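Protein HTP-2 (PDB 4TZM) probably helps build the meiotic chromosome axis of Caenorhabditis elegans, using its HORMA domain to bind a closure motif of its partner HTP-3. Local coordinates at residues S33-S38 with P237-A242; F41-I46 with D98-G103; A45-F50 with Q88-L93. All blocks are in the same frame, centred on the assembly; numbering follows the deposited sequence.

Contact 1 of 3, residues S33-S38 with P237-A242; sequences SDPDRS and PGHHAA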
ATOM      1  N   SER A  33      -2.642  11.359 -13.680  1.00 46.54           N
ATOM      2  CA  SER A  33      -2.284  10.924 -15.029  1.00 50.37           C
ATOM      3  C   SER A  33      -0.810  11.157 -15.373  1.00 53.60           C
ATOM      4  O   SER A  33      -0.229  10.409 -16.162  1.00 52.30           O
ATOM      5  CB  SER A  33      -3.177  11.628 -16.056  1.00 52.38           C
ATOM      6  OG  SER A  33      -3.176  13.031 -15.854  1.00 57.06           O
ATOM      7  N   ASP A  34      -0.209  12.187 -14.785  1.00 53.81           N
ATOM      8  CA  ASP A  34       1.193  12.511 -15.046  1.00 57.22           C
ATOM      9  C   ASP A  34       2.112  11.758 -14.072  1.00 54.23           C
ATOM     10  O   ASP A  34       1.681  11.391 -12.981  1.00 53.00           O
ATOM     11  CB  ASP A  34       1.413  14.027 -14.953  1.00 63.13           C
ATOM     12  CG  ASP A  34       1.186  14.563 -13.561  1.00 67.92           C
ATOM     13  OD1 ASP A  34       0.026  14.886 -13.233  1.00 73.14           O
ATOM     14  OD2 ASP A  34       2.169  14.666 -12.799  1.00 67.56           O
ATOM     15  N   PRO A  35       3.377  11.516 -14.470  1.00 50.10           N
ATOM     16  CA  PRO A  35       4.316  10.675 -13.708  1.00 47.28           C
ATOM     17  C   PRO A  35       4.501  11.055 -12.238  1.00 50.47           C
ATOM     18  O   PRO A  35       4.519  10.165 -11.387  1.00 51.41           O
ATOM     19  CB  PRO A  35       5.636  10.865 -14.458  1.00 45.46           C
ATOM     20  CG  PRO A  35       5.225  11.161 -15.860  1.00 45.27           C
ATOM     21  CD  PRO A  35       3.973  11.983 -15.738  1.00 46.99           C
ATOM     22  N   ASP A  36       4.661  12.341 -11.945  1.00 50.57           N
ATOM     23  CA  ASP A  36       4.881  12.775 -10.572  1.00 51.45           C
ATOM     24  C   ASP A  36       3.638  12.588  -9.703  1.00 50.19           C
ATOM     25  O   ASP A  36       3.734  12.116  -8.570  1.00 45.66           O
ATOM     26  CB  ASP A  36       5.332  14.237 -10.536  1.00 59.02           C
ATOM     27  CG  ASP A  36       6.820  14.394 -10.804  1.00 72.93           C
ATOM     28  OD1 ASP A  36       7.569  13.422 -10.572  1.00 76.67           O
ATOM     29  OD2 ASP A  36       7.240  15.487 -11.242  1.00 78.34           O
ATOM     30  N   ARG A  37       2.475  12.956 -10.231  1.00 49.35           N
ATOM     31  CA  ARG A  37       1.243  12.849  -9.461  1.00 51.12           C
ATOM     32  C   ARG A  37       0.732  11.406  -9.405  1.00 49.92           C
ATOM     33  O   ARG A  37      -0.005  11.038  -8.491  1.00 52.64           O
ATOM     34  CB  ARG A  37       0.177  13.789 -10.029  1.00 54.37           C
ATOM     35  CG  ARG A  37       0.223  15.180  -9.404  1.00 59.23           C
ATOM     36  CD  ARG A  37      -0.814  16.125  -9.989  1.00 63.24           C
ATOM     37  NE  ARG A  37      -0.459  16.568 -11.334  1.00 66.98           N
ATOM     38  CZ  ARG A  37      -1.122  17.497 -12.015  1.00 72.37           C
ATOM     39  NH1 ARG A  37      -2.180  18.088 -11.478  1.00 74.52           N
ATOM     40  NH2 ARG A  37      -0.727  17.838 -13.235  1.00 74.53           N
ATOM     41  N   SER A  38       1.139  10.594 -10.376  1.00 47.70           N
ATOM     42  CA  SER A  38       0.858   9.161 -10.360  1.00 44.99           C
ATOM     43  C   SER A  38       1.617   8.511  -9.212  1.00 43.94           C
ATOM     44  O   SER A  38       1.131   7.581  -8.557  1.00 40.00           O
ATOM     45  CB  SER A  38       1.257   8.519 -11.689  1.00 39.82           C
ATOM     46  OG  SER A  38       1.312   7.107 -11.591  1.00 41.04           O
ATOM     47  N   PRO A 237      -2.809   4.047 -11.500  1.00 41.55           N
ATOM     48  CA  PRO A 237      -2.718   5.445 -11.925  1.00 40.54           C
ATOM     49  C   PRO A 237      -1.979   5.566 -13.256  1.00 42.21           C
ATOM     50  O   PRO A 237      -1.772   4.560 -13.937  1.00 40.17           O
ATOM     51  CB  PRO A 237      -1.944   6.116 -10.787  1.00 40.18           C
ATOM     52  CG  PRO A 237      -1.202   5.023 -10.125  1.00 40.09           C
ATOM     53  CD  PRO A 237      -2.037   3.788 -10.273  1.00 40.83           C
ATOM     54  N   GLY A 238      -1.587   6.784 -13.617  1.00 42.36           N
ATOM     55  CA  GLY A 238      -0.985   7.044 -14.911  1.00 39.30           C
ATOM     56  C   GLY A 238       0.243   6.226 -15.273  1.00 38.83           C
ATOM     57  O   GLY A 238       0.368   5.764 -16.407  1.00 42.02           O
ATOM     58  N   HIS A 239       1.163   6.043 -14.332  1.00 36.98           N
ATOM     59  CA  HIS A 239       2.460   5.479 -14.695  1.00 38.48           C
ATOM     60  C   HIS A 239       2.943   4.405 -13.736  1.00 36.39           C
ATOM     61  O   HIS A 239       4.095   3.974 -13.802  1.00 38.01           O
ATOM     62  CB  HIS A 239       3.492   6.605 -14.799  1.00 34.81           C
ATOM     63  CG  HIS A 239       3.119   7.655 -15.798  1.00 35.06           C
ATOM     64  ND1 HIS A 239       3.646   7.697 -17.068  1.00 40.24           N
ATOM     65  CD2 HIS A 239       2.237   8.680 -15.721  1.00 37.52           C
ATOM     66  CE1 HIS A 239       3.120   8.712 -17.728  1.00 41.31           C
ATOM     67  NE2 HIS A 239       2.261   9.325 -16.935  1.00 37.76           N
ATOM     68  N   HIS A 240       2.055   3.963 -12.856  1.00 37.48           N
ATOM     69  CA  HIS A 240       2.408   2.958 -11.871  1.00 40.82           C
ATOM     70  C   HIS A 240       1.260   1.978 -11.689  1.00 40.76           C
ATOM     71  O   HIS A 240       0.120   2.274 -12.047  1.00 41.42           O
ATOM     72  CB  HIS A 240       2.747   3.608 -10.524  1.00 35.14           C
ATOM     73  CG  HIS A 240       3.844   4.622 -10.595  1.00 40.21           C
ATOM     74  ND1 HIS A 240       3.641   5.905 -11.054  1.00 44.86           N
ATOM     75  CD2 HIS A 240       5.159   4.542 -10.274  1.00 43.50           C
ATOM     76  CE1 HIS A 240       4.783   6.574 -11.012  1.00 46.17           C
ATOM     77  NE2 HIS A 240       5.717   5.766 -10.542  1.00 46.20           N
ATOM     78  N   ALA A 241       1.570   0.811 -11.138  1.00 41.82           N
ATOM     79  CA  ALA A 241       0.546  -0.146 -10.750  1.00 41.97           C
ATOM     80  C   ALA A 241       0.947  -0.816  -9.443  1.00 41.02           C
ATOM     81  O   ALA A 241       2.133  -1.009  -9.178  1.00 38.83           O
ATOM     82  CB  ALA A 241       0.322  -1.185 -11.847  1.00 39.57           C
ATOM     83  N   ALA A 242      -0.047  -1.155  -8.628  1.00 38.19           N
ATOM     84  CA  ALA A 242       0.200  -1.839  -7.369  1.00 40.08           C
ATOM     85  C   ALA A 242      -0.751  -3.026  -7.200  1.00 42.41           C
ATOM     86  O   ALA A 242      -1.905  -2.974  -7.634  1.00 34.52           O
ATOM     87  CB  ALA A 242       0.057  -0.875  -6.207  1.00 40.13           C
TER

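Contact 2 of 3, residues F41-I46 with D98-G103; sequences FMIRAI and DATKDG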
ATOM      1  N   PHE A  41       0.354   9.684  -5.835  1.00 35.76           N
ATOM      2  CA  PHE A  41      -0.816   8.925  -5.450  1.00 35.24           C
ATOM      3  C   PHE A  41      -0.432   7.625  -4.737  1.00 30.89           C
ATOM      4  O   PHE A  41      -1.063   7.253  -3.754  1.00 41.08           O
ATOM      5  CB  PHE A  41      -1.707   8.607  -6.653  1.00 41.03           C
ATOM      6  CG  PHE A  41      -2.826   7.680  -6.308  1.00 37.76           C
ATOM      7  CD1 PHE A  41      -3.978   8.164  -5.717  1.00 39.86           C
ATOM      8  CD2 PHE A  41      -2.702   6.317  -6.509  1.00 36.44           C
ATOM      9  CE1 PHE A  41      -5.000   7.311  -5.362  1.00 41.36           C
ATOM     10  CE2 PHE A  41      -3.716   5.462  -6.155  1.00 40.02           C
ATOM     11  CZ  PHE A  41      -4.869   5.958  -5.580  1.00 41.58           C
ATOM     12  N   MET A  42       0.588   6.930  -5.234  1.00 28.30           N
ATOM     13  CA  MET A  42       1.003   5.667  -4.622  1.00 26.29           C
ATOM     14  C   MET A  42       1.494   5.886  -3.191  1.00 37.91           C
ATOM     15  O   MET A  42       1.259   5.060  -2.310  1.00 41.84           O
ATOM     16  CB  MET A  42       2.100   4.988  -5.449  1.00 25.49           C
ATOM     17  CG  MET A  42       1.652   4.468  -6.811  1.00 30.83           C
ATOM     18  SD  MET A  42       0.198   3.404  -6.718  1.00 41.79           S
ATOM     19  CE  MET A  42       0.461   2.344  -8.127  1.00 63.49           C
ATOM     20  N   ILE A  43       2.182   7.003  -2.976  1.00 39.31           N
ATOM     21  CA  ILE A  43       2.647   7.389  -1.648  1.00 42.18           C
ATOM     22  C   ILE A  43       1.474   7.527  -0.678  1.00 42.70           C
ATOM     23  O   ILE A  43       1.519   7.004   0.436  1.00 41.64           O
ATOM     24  CB  ILE A  43       3.442   8.713  -1.701  1.00 43.99           C
ATOM     25  CG1 ILE A  43       4.638   8.566  -2.647  1.00 45.61           C
ATOM     26  CG2 ILE A  43       3.900   9.128  -0.313  1.00 45.67           C
ATOM     27  CD1 ILE A  43       5.546   9.770  -2.697  1.00 46.45           C
ATOM     28  N   ARG A  44       0.424   8.220  -1.109  1.00 46.77           N
ATOM     29  CA  ARG A  44      -0.769   8.389  -0.292  1.00 49.07           C
ATOM     30  C   ARG A  44      -1.499   7.058  -0.124  1.00 47.88           C
ATOM     31  O   ARG A  44      -2.060   6.787   0.932  1.00 51.89           O
ATOM     32  CB  ARG A  44      -1.706   9.437  -0.902  1.00 53.19           C
ATOM     33  CG  ARG A  44      -1.043  10.775  -1.225  1.00 58.71           C
ATOM     34  CD  ARG A  44      -0.370  11.418  -0.011  1.00 65.14           C
ATOM     35  NE  ARG A  44      -1.328  11.922   0.972  1.00 73.54           N
ATOM     36  CZ  ARG A  44      -1.348  11.556   2.250  1.00 77.80           C
ATOM     37  NH1 ARG A  44      -0.458  10.683   2.701  1.00 77.88           N
ATOM     38  NH2 ARG A  44      -2.252  12.061   3.079  1.00 80.17           N
ATOM     39  N   ALA A  45      -1.473   6.225  -1.162  1.00 42.99           N
ATOM     40  CA  ALA A  45      -2.115   4.912  -1.112  1.00 42.60           C
ATOM     41  C   ALA A  45      -1.454   3.987  -0.089  1.00 40.92           C
ATOM     42  O   ALA A  45      -2.137   3.287   0.657  1.00 42.45           O
ATOM     43  CB  ALA A  45      -2.103   4.261  -2.492  1.00 39.26           C
ATOM     44  N   ILE A  46      -0.125   3.983  -0.059  1.00 43.18           N
ATOM     45  CA  ILE A  46       0.613   3.195   0.922  1.00 43.59           C
ATOM     46  C   ILE A  46       0.235   3.630   2.332  1.00 42.18           C
ATOM     47  O   ILE A  46      -0.017   2.800   3.204  1.00 41.75           O
ATOM     48  CB  ILE A  46       2.141   3.332   0.737  1.00 45.97           C
ATOM     49  CG1 ILE A  46       2.576   2.762  -0.616  1.00 46.18           C
ATOM     50  CG2 ILE A  46       2.882   2.625   1.858  1.00 44.50           C
ATOM     51  CD1 ILE A  46       4.045   3.009  -0.947  1.00 41.19           C
ATOM     52  N   ASP A  98       8.352   7.283  -1.228  1.00 48.20           N
ATOM     53  CA  ASP A  98       9.224   8.176  -1.991  1.00 47.81           C
ATOM     54  C   ASP A  98      10.085   7.390  -2.970  1.00 47.07           C
ATOM     55  O   ASP A  98      10.508   7.915  -3.998  1.00 47.91           O
ATOM     56  CB  ASP A  98      10.114   9.008  -1.062  1.00 52.14           C
ATOM     57  CG  ASP A  98       9.380  10.192  -0.455  1.00 59.19           C
ATOM     58  OD1 ASP A  98       8.414  10.682  -1.075  1.00 61.06           O
ATOM     59  OD2 ASP A  98       9.772  10.638   0.644  1.00 66.32           O
ATOM     60  N   ALA A  99      10.328   6.125  -2.651  1.00 49.02           N
ATOM     61  CA  ALA A  99      11.127   5.262  -3.510  1.00 49.92           C
ATOM     62  C   ALA A  99      10.399   4.858  -4.799  1.00 52.74           C
ATOM     63  O   ALA A  99      11.023   4.313  -5.708  1.00 52.05           O
ATOM     64  CB  ALA A  99      11.561   4.025  -2.742  1.00 46.22           C
ATOM     65  N   THR A 100       9.096   5.116  -4.894  1.00 53.29           N
ATOM     66  CA  THR A 100       8.394   4.823  -6.146  1.00 54.54           C
ATOM     67  C   THR A 100       8.655   5.920  -7.174  1.00 58.84           C
ATOM     68  O   THR A 100       8.493   5.699  -8.374  1.00 58.09           O
ATOM     69  CB  THR A 100       6.858   4.654  -5.967  1.00 41.01           C
ATOM     70  OG1 THR A 100       6.263   5.897  -5.574  1.00 43.21           O
ATOM     71  CG2 THR A 100       6.537   3.579  -4.944  1.00 37.44           C
ATOM     72  N   LYS A 101       9.064   7.099  -6.710  1.00 64.55           N
ATOM     73  CA  LYS A 101       9.422   8.182  -7.622  1.00 71.24           C
ATOM     74  C   LYS A 101      10.697   7.831  -8.371  1.00 72.52           C
ATOM     75  O   LYS A 101      10.786   8.000  -9.587  1.00 75.53           O
ATOM     76  CB  LYS A 101       9.597   9.498  -6.872  1.00 75.78           C
ATOM     77  CG  LYS A 101       8.320   9.980  -6.229  1.00 81.60           C
ATOM     78  CD  LYS A 101       8.467  11.355  -5.638  1.00 89.60           C
ATOM     79  CE  LYS A 101       7.107  11.894  -5.261  1.00 93.98           C
ATOM     80  NZ  LYS A 101       7.203  13.101  -4.398  1.00 99.38           N
ATOM     81  N   ASP A 102      11.682   7.337  -7.633  1.00 71.16           N
ATOM     82  CA  ASP A 102      12.921   6.868  -8.234  1.00 74.48           C
ATOM     83  C   ASP A 102      12.677   5.587  -9.030  1.00 67.79           C
ATOM     84  O   ASP A 102      13.416   5.275  -9.961  1.00 72.08           O
ATOM     85  CB  ASP A 102      13.983   6.625  -7.158  1.00 84.32           C
ATOM     86  CG  ASP A 102      14.215   7.839  -6.270  1.00 89.85           C
ATOM     87  OD1 ASP A 102      13.256   8.600  -6.027  1.00 90.55           O
ATOM     88  OD2 ASP A 102      15.360   8.026  -5.806  1.00 92.64           O
ATOM     89  N   GLY A 103      11.635   4.849  -8.654  1.00 56.75           N
ATOM     90  CA  GLY A 103      11.310   3.588  -9.296  1.00 49.89           C
ATOM     91  C   GLY A 103      12.103   2.419  -8.741  1.00 51.18           C
ATOM     92  O   GLY A 103      12.421   1.479  -9.468  1.00 52.37           O
TER

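Contact 3 of 3, residues A45-F50 with Q88-L93; sequences AIYVVF and QIAQLL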
ATOM      1  N   ALA A  45      -1.473   6.225  -1.162  1.00 42.99           N
ATOM      2  CA  ALA A  45      -2.115   4.912  -1.112  1.00 42.60           C
ATOM      3  C   ALA A  45      -1.454   3.987  -0.089  1.00 40.92           C
ATOM      4  O   ALA A  45      -2.137   3.287   0.657  1.00 42.45           O
ATOM      5  CB  ALA A  45      -2.103   4.261  -2.492  1.00 39.26           C
ATOM      6  N   ILE A  46      -0.125   3.983  -0.059  1.00 43.18           N
ATOM      7  CA  ILE A  46       0.613   3.195   0.922  1.00 43.59           C
ATOM      8  C   ILE A  46       0.235   3.630   2.332  1.00 42.18           C
ATOM      9  O   ILE A  46      -0.017   2.800   3.204  1.00 41.75           O
ATOM     10  CB  ILE A  46       2.141   3.332   0.737  1.00 45.97           C
ATOM     11  CG1 ILE A  46       2.576   2.762  -0.616  1.00 46.18           C
ATOM     12  CG2 ILE A  46       2.882   2.625   1.858  1.00 44.50           C
ATOM     13  CD1 ILE A  46       4.045   3.009  -0.947  1.00 41.19           C
ATOM     14  N   TYR A  47       0.187   4.942   2.543  1.00 44.44           N
ATOM     15  CA  TYR A  47      -0.133   5.509   3.851  1.00 45.50           C
ATOM     16  C   TYR A  47      -1.542   5.139   4.306  1.00 48.68           C
ATOM     17  O   TYR A  47      -1.760   4.792   5.468  1.00 47.64           O
ATOM     18  CB  TYR A  47       0.032   7.035   3.812  1.00 42.38           C
ATOM     19  CG  TYR A  47      -0.539   7.779   5.006  1.00 46.03           C
ATOM     20  CD1 TYR A  47       0.170   7.880   6.202  1.00 47.69           C
ATOM     21  CD2 TYR A  47      -1.779   8.401   4.929  1.00 47.03           C
ATOM     22  CE1 TYR A  47      -0.353   8.569   7.293  1.00 44.25           C
ATOM     23  CE2 TYR A  47      -2.308   9.087   6.006  1.00 47.40           C
ATOM     24  CZ  TYR A  47      -1.593   9.170   7.185  1.00 48.47           C
ATOM     25  OH  TYR A  47      -2.123   9.856   8.257  1.00 47.82           O
ATOM     26  N   VAL A  48      -2.496   5.204   3.384  1.00 47.70           N
ATOM     27  CA  VAL A  48      -3.892   4.975   3.729  1.00 46.03           C
ATOM     28  C   VAL A  48      -4.185   3.497   3.943  1.00 43.59           C
ATOM     29  O   VAL A  48      -4.794   3.122   4.943  1.00 47.38           O
ATOM     30  CB  VAL A  48      -4.833   5.534   2.652  1.00 44.28           C
ATOM     31  CG1 VAL A  48      -6.268   5.087   2.911  1.00 47.22           C
ATOM     32  CG2 VAL A  48      -4.745   7.052   2.616  1.00 40.95           C
ATOM     33  N   VAL A  49      -3.743   2.653   3.019  1.00 43.17           N
ATOM     34  CA  VAL A  49      -4.054   1.233   3.103  1.00 47.85           C
ATOM     35  C   VAL A  49      -3.368   0.579   4.299  1.00 46.07           C
ATOM     36  O   VAL A  49      -4.006  -0.146   5.055  1.00 49.30           O
ATOM     37  CB  VAL A  49      -3.674   0.495   1.798  1.00 49.88           C
ATOM     38  CG1 VAL A  49      -3.978  -0.987   1.923  1.00 52.74           C
ATOM     39  CG2 VAL A  49      -4.441   1.084   0.631  1.00 46.69           C
ATOM     40  N   PHE A  50      -2.083   0.855   4.495  1.00 46.84           N
ATOM     41  CA  PHE A  50      -1.370   0.251   5.621  1.00 47.92           C
ATOM     42  C   PHE A  50      -1.826   0.792   6.968  1.00 47.24           C
ATOM     43  O   PHE A  50      -1.730   0.095   7.977  1.00 51.38           O
ATOM     44  CB  PHE A  50       0.140   0.423   5.456  1.00 46.75           C
ATOM     45  CG  PHE A  50       0.738  -0.572   4.516  1.00 49.31           C
ATOM     46  CD1 PHE A  50       0.701  -1.922   4.819  1.00 52.65           C
ATOM     47  CD2 PHE A  50       1.303  -0.171   3.322  1.00 49.49           C
ATOM     48  CE1 PHE A  50       1.234  -2.858   3.954  1.00 53.54           C
ATOM     49  CE2 PHE A  50       1.843  -1.102   2.451  1.00 51.61           C
ATOM     50  CZ  PHE A  50       1.805  -2.448   2.768  1.00 52.27           C
ATOM     51  N   GLN A  88       6.232   8.168  13.549  1.00 61.33           N
ATOM     52  CA  GLN A  88       7.449   7.472  13.142  1.00 60.42           C
ATOM     53  C   GLN A  88       7.132   6.367  12.141  1.00 55.70           C
ATOM     54  O   GLN A  88       7.907   6.110  11.223  1.00 56.25           O
ATOM     55  CB  GLN A  88       8.161   6.893  14.367  1.00 65.36           C
ATOM     56  CG  GLN A  88       9.531   6.274  14.108  1.00 69.00           C
ATOM     57  CD  GLN A  88      10.236   5.876  15.401  1.00 78.79           C
ATOM     58  OE1 GLN A  88       9.648   5.920  16.486  1.00 82.41           O
ATOM     59  NE2 GLN A  88      11.500   5.490  15.289  1.00 80.19           N
ATOM     60  N   ILE A  89       5.989   5.712  12.322  1.00 57.10           N
ATOM     61  CA  ILE A  89       5.527   4.712  11.367  1.00 52.73           C
ATOM     62  C   ILE A  89       5.144   5.366  10.041  1.00 48.72           C
ATOM     63  O   ILE A  89       5.486   4.857   8.973  1.00 52.11           O
ATOM     64  CB  ILE A  89       4.335   3.915  11.918  1.00 58.71           C
ATOM     65  CG1 ILE A  89       4.753   3.157  13.178  1.00 58.03           C
ATOM     66  CG2 ILE A  89       3.822   2.949  10.863  1.00 58.20           C
ATOM     67  CD1 ILE A  89       3.640   2.946  14.158  1.00 63.18           C
ATOM     68  N   ALA A  90       4.444   6.495  10.101  1.00 47.29           N
ATOM     69  CA  ALA A  90       4.046   7.193   8.878  1.00 46.58           C
ATOM     70  C   ALA A  90       5.263   7.585   8.044  1.00 50.00           C
ATOM     71  O   ALA A  90       5.219   7.543   6.812  1.00 50.80           O
ATOM     72  CB  ALA A  90       3.210   8.424   9.211  1.00 45.69           C
ATOM     73  N   GLN A  91       6.350   7.955   8.716  1.00 51.02           N
ATOM     74  CA  GLN A  91       7.575   8.327   8.018  1.00 51.36           C
ATOM     75  C   GLN A  91       8.216   7.129   7.336  1.00 45.78           C
ATOM     76  O   GLN A  91       8.740   7.255   6.232  1.00 45.80           O
ATOM     77  CB  GLN A  91       8.557   9.001   8.983  1.00 57.78           C
ATOM     78  CG  GLN A  91       8.241  10.467   9.206  1.00 62.46           C
ATOM     79  CD  GLN A  91       9.410  11.240   9.781  1.00 71.33           C
ATOM     80  OE1 GLN A  91      10.533  10.741   9.827  1.00 74.86           O
ATOM     81  NE2 GLN A  91       9.152  12.467  10.227  1.00 74.09           N
ATOM     82  N   LEU A  92       8.157   5.975   7.993  1.00 45.41           N
ATOM     83  CA  LEU A  92       8.509   4.715   7.360  1.00 53.67           C
ATOM     84  C   LEU A  92       7.774   4.581   6.034  1.00 49.20           C
ATOM     85  O   LEU A  92       8.385   4.347   4.993  1.00 49.55           O
ATOM     86  CB  LEU A  92       8.158   3.531   8.260  1.00 62.76           C
ATOM     87  CG  LEU A  92       8.995   3.319   9.512  1.00 74.93           C
ATOM     88  CD1 LEU A  92       8.419   2.165  10.308  1.00 80.76           C
ATOM     89  CD2 LEU A  92      10.429   3.031   9.115  1.00 79.92           C
ATOM     90  N   LEU A  93       6.458   4.763   6.086  1.00 45.80           N
ATOM     91  CA  LEU A  93       5.609   4.581   4.920  1.00 47.02           C
ATOM     92  C   LEU A  93       5.889   5.637   3.860  1.00 47.34           C
ATOM     93  O   LEU A  93       5.795   5.358   2.668  1.00 45.19           O
ATOM     94  CB  LEU A  93       4.135   4.613   5.326  1.00 40.02           C
ATOM     95  CG  LEU A  93       3.761   3.553   6.358  1.00 44.34           C
ATOM     96  CD1 LEU A  93       2.300   3.683   6.760  1.00 39.96           C
ATOM     97  CD2 LEU A  93       4.060   2.165   5.809  1.00 48.61           C
TER

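Contact 1 of 3, residues S33-S38 with P237-A242
Ser38 holds its hydroxyl opposite its own backbone N (chi1 165°), which carries OG out of the first turn of helix 35-56 toward the start of strand 240-248. His239 turns the other way, with CG beside its backbone N (chi1 -58°), and its imidazole comes down over Pro35. Two partners grip the serine hydroxyl. His239 N donates to Ser38 OG over 2.9 Å in a fairly straight bond (157°), and Ser38 OG lies 2.7 Å from His240 ND1 in a second hydrogen bond in which either may be the donor. The His240 ring receives that oxygen at its edge, near its own plane.

His239 works with both a face and an edge. Pro35 CG sits over the ring, 3.7 Å from the His239 centroid, as a CH-pi contact, while at the rim His239 NE2 makes a weak, bent bond of 2.8 Å to Ser33 O. With an alanine at His239, Pro35 would probably lose the ring it packs on and Ser33 O its weak imidazole donor. Gly238 passes so close to Ser33 O that a beta carbon would collide with it.

Asp34 is the N-cap of the helix: its OD2 accepts from Arg37 N at 3.1 Å, approached from above the carboxylate plane, and its OD1 forms a salt bridge with Arg37 NE at 2.6 Å, though the N-H points poorly at it and the hydrogen bond is weak. The other side belongs to a hairpin whose strand 240-248 also pairs with strand 123-133, consistent with the closed form of HORMA domains. Chemically, a buried hydroxyl gripped by one main-chain N-H and one imidazole ties the capped helix start to the strand and fixes the rotation of Ser38.

Contact 2 of 3, residues F41-I46 with D98-G103
Van der Waals packing comes first, and Ile43 carries it. Its CG1 branch runs out fully extended (chi2 -176°), so that CD1 reaches helix 84-102 between two polar side chains and touches their carbon and oxygen alike: Ile43 CD1 lies 3.7 Å from Lys101 CE and 3.4 Å from Asp98 OD1. The lysine chain, extended beyond CG, crosses the isoleucine at about a right angle, lending its aliphatic part as a lid. Met42 adds a looser touch, its CB 4.3 Å from Thr100 OG1, before the thioether leads off toward His240 and Ala242.

The two segments run nearly antiparallel, at 150° with axes 9.1 Å apart. They belong to the HORMA core, in which helices lie against a curved antiparallel sheet: Ile46 meets Met127 and Phe129 of strand 123-133, Thr100 meets Tyr131, and Phe41 faces helix 164-185.

Polar groups in this contact find their partners beyond the two segments. Thr100 OG1 is hydrogen-bonded to Gly97 O one turn back and to Ser39 OG on the facing helix, Lys101 NZ makes a weak bond to Asn40 OD1, and Asp98 OD1 a long, weak ion pair with Arg94 NE.

Main-chain bonds account for the end of helix 84-102. Gly103, with positive phi, is the C-prime residue of a Schellman motif, a conformation in which a beta carbon would press on the preceding carbonyl oxygen.

Contact 3 of 3, residues A45-F50 with Q88-L93
Leu93 is the main bump of this contact, pushing into a shallow hollow on helix 35-56 between Ile46, Tyr47 and Phe50. Its two methyl branches divide the work: Leu93 CD2 rests 4.1 Å from Ile46 CG2 on one wall, and Leu93 CD1 reaches the floor, 4.2 Å from Tyr47 CA, and the far wall, 4.1 Å from Phe50 CB. The helix backbones come close where Tyr47 and Leu93 face each other, with CA atoms 5.9 Å apart.

One turn earlier along helix 84-102, the small Ala90 meets a large partner. Tyr47 sets its ring opposite the backbone N (chi1 168°), which sends it out beside the Leu93 hollow; there Tyr47 CE1 lies 4.0 Å from Ala90 CB, the methyl arriving at the ring edge near its plane. Beyond, the hydroxyl of Tyr47 is hydrogen-bonded to Leu79 O.

The two segments cross at 133° with axes 9.7 Å apart, joining two helices of the HORMA domain core. Gln88 and Leu92 of the same helix touch the bound HTP-3 closure-motif peptide. Phe50 packs on Met127 of strand 123-133, Ala45 and Val49 on helix 164-185, and Leu93 also leans on Leu79 of strand 75-79.

Overall arrangement
All three contacts use helix 35-56, and their chemistry changes along it. Contact 1, partly buried at the helix start, joins it, just past its N-cap, to a strand through a hydroxyl and two imidazoles. Contacts 2 and 3 both pair it with helix 84-102, share Ala45 and Ile46, and have centres about 10 Å apart. Contact 2 is mixed, a hydrophobic tip among polar chains satisfied elsewhere, whereas contact 3 is wholly buried and apolar. Contacts 1 and 2 touch directly, the Met42 methyl packing on 240-242; contacts 1 and 3 do not, their nearest atoms being about 7 Å apart. Polar bonding thus gives way to hydrophobic fit toward the core.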